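Local coordinates for protein LIP (Serratia marcescens, PDB 4A1R) that serves as a membrane-bound lipoprotein component of the type VI secretion system, thought to tether the secretion machinery to the outer membrane, at residues S11-A16 and E132-A137. Sequence-based numbering, arbitrary orientation. Where two conformers were deposited one is given.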
ATOM      1  N   SER A  11       3.229   8.781  -2.817  1.00 24.71           N
ATOM      2  CA  SER A  11       2.959   8.697  -1.385  1.00 27.17           C
ATOM      3  C   SER A  11       1.520   8.314  -1.084  1.00 28.88           C
ATOM      4  O   SER A  11       0.593   8.546  -1.901  1.00 23.00           O
ATOM      5  CB  SER A  11       3.339   9.978  -0.662  1.00 29.37           C
ATOM      6  OG  SER A  11       2.362  10.953  -0.854  1.00 30.46           O
ATOM      7  N   LEU A  12       1.355   7.698   0.084  1.00 23.59           N
ATOM      8  CA  LEU A  12       0.060   7.237   0.568  1.00 22.66           C
ATOM      9  C   LEU A  12      -0.181   7.883   1.891  1.00 28.71           C
ATOM     10  O   LEU A  12       0.718   7.909   2.762  1.00 28.06           O
ATOM     11  CB  LEU A  12       0.097   5.712   0.748  1.00 20.22           C
ATOM     12  CG  LEU A  12       0.369   4.854  -0.484  1.00 26.85           C
ATOM     13  CD1 LEU A  12       0.342   3.362  -0.191  1.00 26.08           C
ATOM     14  CD2 LEU A  12      -0.677   5.166  -1.536  1.00 29.07           C
ATOM     15  N   VAL A  13      -1.393   8.398   2.082  1.00 21.92           N
ATOM     16  CA  VAL A  13      -1.731   9.002   3.341  1.00 20.99           C
ATOM     17  C   VAL A  13      -2.764   8.112   4.038  1.00 25.97           C
ATOM     18  O   VAL A  13      -3.798   7.801   3.450  1.00 28.34           O
ATOM     19  CB  VAL A  13      -2.363  10.388   3.157  1.00 23.88           C
ATOM     20  CG1 VAL A  13      -2.504  11.055   4.517  1.00 27.56           C
ATOM     21  CG2 VAL A  13      -1.533  11.257   2.237  1.00 31.24           C
ATOM     22  N   PHE A  14      -2.505   7.734   5.286  1.00 23.70           N
ATOM     23  CA  PHE A  14      -3.306   6.696   5.965  1.00 22.94           C
ATOM     24  C   PHE A  14      -4.091   7.305   7.108  1.00 24.27           C
ATOM     25  O   PHE A  14      -3.569   8.142   7.870  1.00 24.99           O
ATOM     26  CB  PHE A  14      -2.425   5.532   6.485  1.00 18.62           C
ATOM     27  CG  PHE A  14      -1.898   4.644   5.415  1.00 22.71           C
ATOM     28  CD1 PHE A  14      -0.722   4.967   4.714  1.00 20.46           C
ATOM     29  CD2 PHE A  14      -2.576   3.469   5.084  1.00 23.40           C
ATOM     30  CE1 PHE A  14      -0.243   4.149   3.714  1.00 22.89           C
ATOM     31  CE2 PHE A  14      -2.099   2.642   4.076  1.00 22.58           C
ATOM     32  CZ  PHE A  14      -0.923   2.967   3.403  1.00 22.83           C
ATOM     33  N   ASP A  15      -5.367   6.921   7.163  1.00 22.91           N
ATOM     34  CA  ASP A  15      -6.238   7.085   8.321  1.00 26.68           C
ATOM     35  C   ASP A  15      -6.581   5.672   8.830  1.00 24.40           C
ATOM     36  O   ASP A  15      -6.764   4.755   8.020  1.00 26.28           O
ATOM     37  CB  ASP A  15      -7.574   7.757   7.911  1.00 29.06           C
ATOM     38  CG  ASP A  15      -7.441   9.246   7.610  1.00 43.13           C
ATOM     39  OD1 ASP A  15      -6.313   9.790   7.592  1.00 39.19           O
ATOM     40  OD2 ASP A  15      -8.496   9.886   7.408  1.00 48.47           O
ATOM     41  N   ALA A  16      -6.696   5.519  10.149  1.00 26.25           N
ATOM     42  CA  ALA A  16      -7.162   4.270  10.758  1.00 27.64           C
ATOM     43  C   ALA A  16      -8.397   4.563  11.611  1.00 27.30           C
ATOM     44  O   ALA A  16      -8.400   5.518  12.391  1.00 30.19           O
ATOM     45  CB  ALA A  16      -6.077   3.632  11.614  1.00 25.44           C
ATOM     46  N   GLU A 132      -0.263  10.926  -5.294  1.00 25.40           N
ATOM     47  CA  GLU A 132      -0.800  10.770  -3.957  1.00 28.01           C
ATOM     48  C   GLU A 132      -2.134  10.007  -3.931  1.00 34.52           C
ATOM     49  O   GLU A 132      -3.094  10.354  -4.638  1.00 32.17           O
ATOM     50  CB  GLU A 132      -1.049  12.139  -3.319  1.00 33.94           C
ATOM     51  CG  GLU A 132       0.158  13.026  -3.128  1.00 42.88           C
ATOM     52  CD  GLU A 132      -0.095  14.120  -2.109  1.00 60.14           C
ATOM     53  OE1 GLU A 132      -0.592  13.801  -1.001  1.00 65.41           O
ATOM     54  OE2 GLU A 132       0.209  15.296  -2.408  1.00 53.49           O
ATOM     55  N   ALA A 133      -2.201   8.995  -3.072  1.00 35.56           N
ATOM     56  CA  ALA A 133      -3.456   8.296  -2.797  1.00 34.79           C
ATOM     57  C   ALA A 133      -3.760   8.294  -1.285  1.00 37.51           C
ATOM     58  O   ALA A 133      -2.867   8.518  -0.452  1.00 29.30           O
ATOM     59  CB  ALA A 133      -3.427   6.887  -3.392  1.00 26.05           C
ATOM     60  N   HIS A 134      -5.034   8.117  -0.948  1.00 27.93           N
ATOM     61  CA  HIS A 134      -5.488   8.110   0.428  1.00 31.47           C
ATOM     62  C   HIS A 134      -6.121   6.769   0.716  1.00 28.76           C
ATOM     63  O   HIS A 134      -6.990   6.307  -0.044  1.00 23.85           O
ATOM     64  CB  HIS A 134      -6.502   9.245   0.652  0.58 35.51           C
ATOM     65  CG  HIS A 134      -5.904  10.645   0.574  0.58 33.43           C
ATOM     66  ND1 HIS A 134      -6.083  11.563   1.539  0.58 38.53           N
ATOM     67  CD2 HIS A 134      -5.111  11.254  -0.399  0.58 36.28           C
ATOM     68  CE1 HIS A 134      -5.442  12.699   1.208  0.58 34.93           C
ATOM     69  NE2 HIS A 134      -4.846  12.505   0.023  0.58 42.35           N
ATOM     70  N   ILE A 135      -5.679   6.142   1.804  1.00 26.55           N
ATOM     71  CA  ILE A 135      -6.107   4.790   2.201  1.00 27.66           C
ATOM     72  C   ILE A 135      -6.657   4.847   3.620  1.00 26.91           C
ATOM     73  O   ILE A 135      -6.117   5.548   4.501  1.00 26.61           O
ATOM     74  CB  ILE A 135      -4.943   3.755   2.153  1.00 29.72           C
ATOM     75  CG1 ILE A 135      -4.241   3.750   0.793  1.00 31.48           C
ATOM     76  CG2 ILE A 135      -5.404   2.337   2.524  1.00 27.10           C
ATOM     77  CD1 ILE A 135      -5.133   3.398  -0.386  1.00 32.35           C
ATOM     78  N   VAL A 136      -7.737   4.116   3.861  1.00 25.54           N
ATOM     79  CA  VAL A 136      -8.204   3.950   5.232  1.00 24.92           C
ATOM     80  C   VAL A 136      -8.000   2.490   5.674  1.00 29.46           C
ATOM     81  O   VAL A 136      -8.388   1.551   4.955  1.00 28.03           O
ATOM     82  CB  VAL A 136      -9.684   4.332   5.397  1.00 36.44           C
ATOM     83  CG1 VAL A 136     -10.108   4.154   6.856  1.00 31.76           C
ATOM     84  CG2 VAL A 136      -9.915   5.774   4.945  1.00 31.71           C
ATOM     85  N   ALA A 137      -7.362   2.305   6.829  1.00 27.35           N
ATOM     86  CA  ALA A 137      -7.369   0.992   7.519  1.00 24.00           C
ATOM     87  C   ALA A 137      -8.638   0.940   8.383  1.00 23.55           C
ATOM     88  O   ALA A 137      -8.709   1.504   9.475  1.00 29.53           O
ATOM     89  CB  ALA A 137      -6.116   0.817   8.370  1.00 24.73           C
TER
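In the conformer described here, the imidazole of His134 turns one face to Val13, whose CB sits over the ring centre, 4.2 Å from the centroid, in a CH-pi contact. With CG anti to the carbonyl carbon (chi1 -68°), the ring stands beside this branched neighbour. On the other face of the sheet, the Phe14 ring is met obliquely by Ile135, with CE2 3.6 Å from Ile135 CB and CG2 close behind; Phe70 packs edge-to-face with the same ring. Leu12 reaches across through CD2, 3.7 Å from Ala133 CB, a methyl small enough to admit the longer chain. Asp15, on the His134 side, uses OD1 to accept a hydrogen bond from Gly78 N. Between the two layers of side chains the backbones run parallel in register, joined by five hydrogen bonds that alternate direction. Val13 gives its N to Ala133 O (2.9 Å) and receives Ile135 N at its O (3.0 Å). With Asp15, Glu132 and His134 on the outer face, and Leu12 and Phe14 meeting the opposing sheet while Ile135 packs on Leu142 and Pro144 of the neighbouring strand, this is the parallel central pair of one sheet in a beta-sandwich, the fold of the TssJ-type lipoproteins.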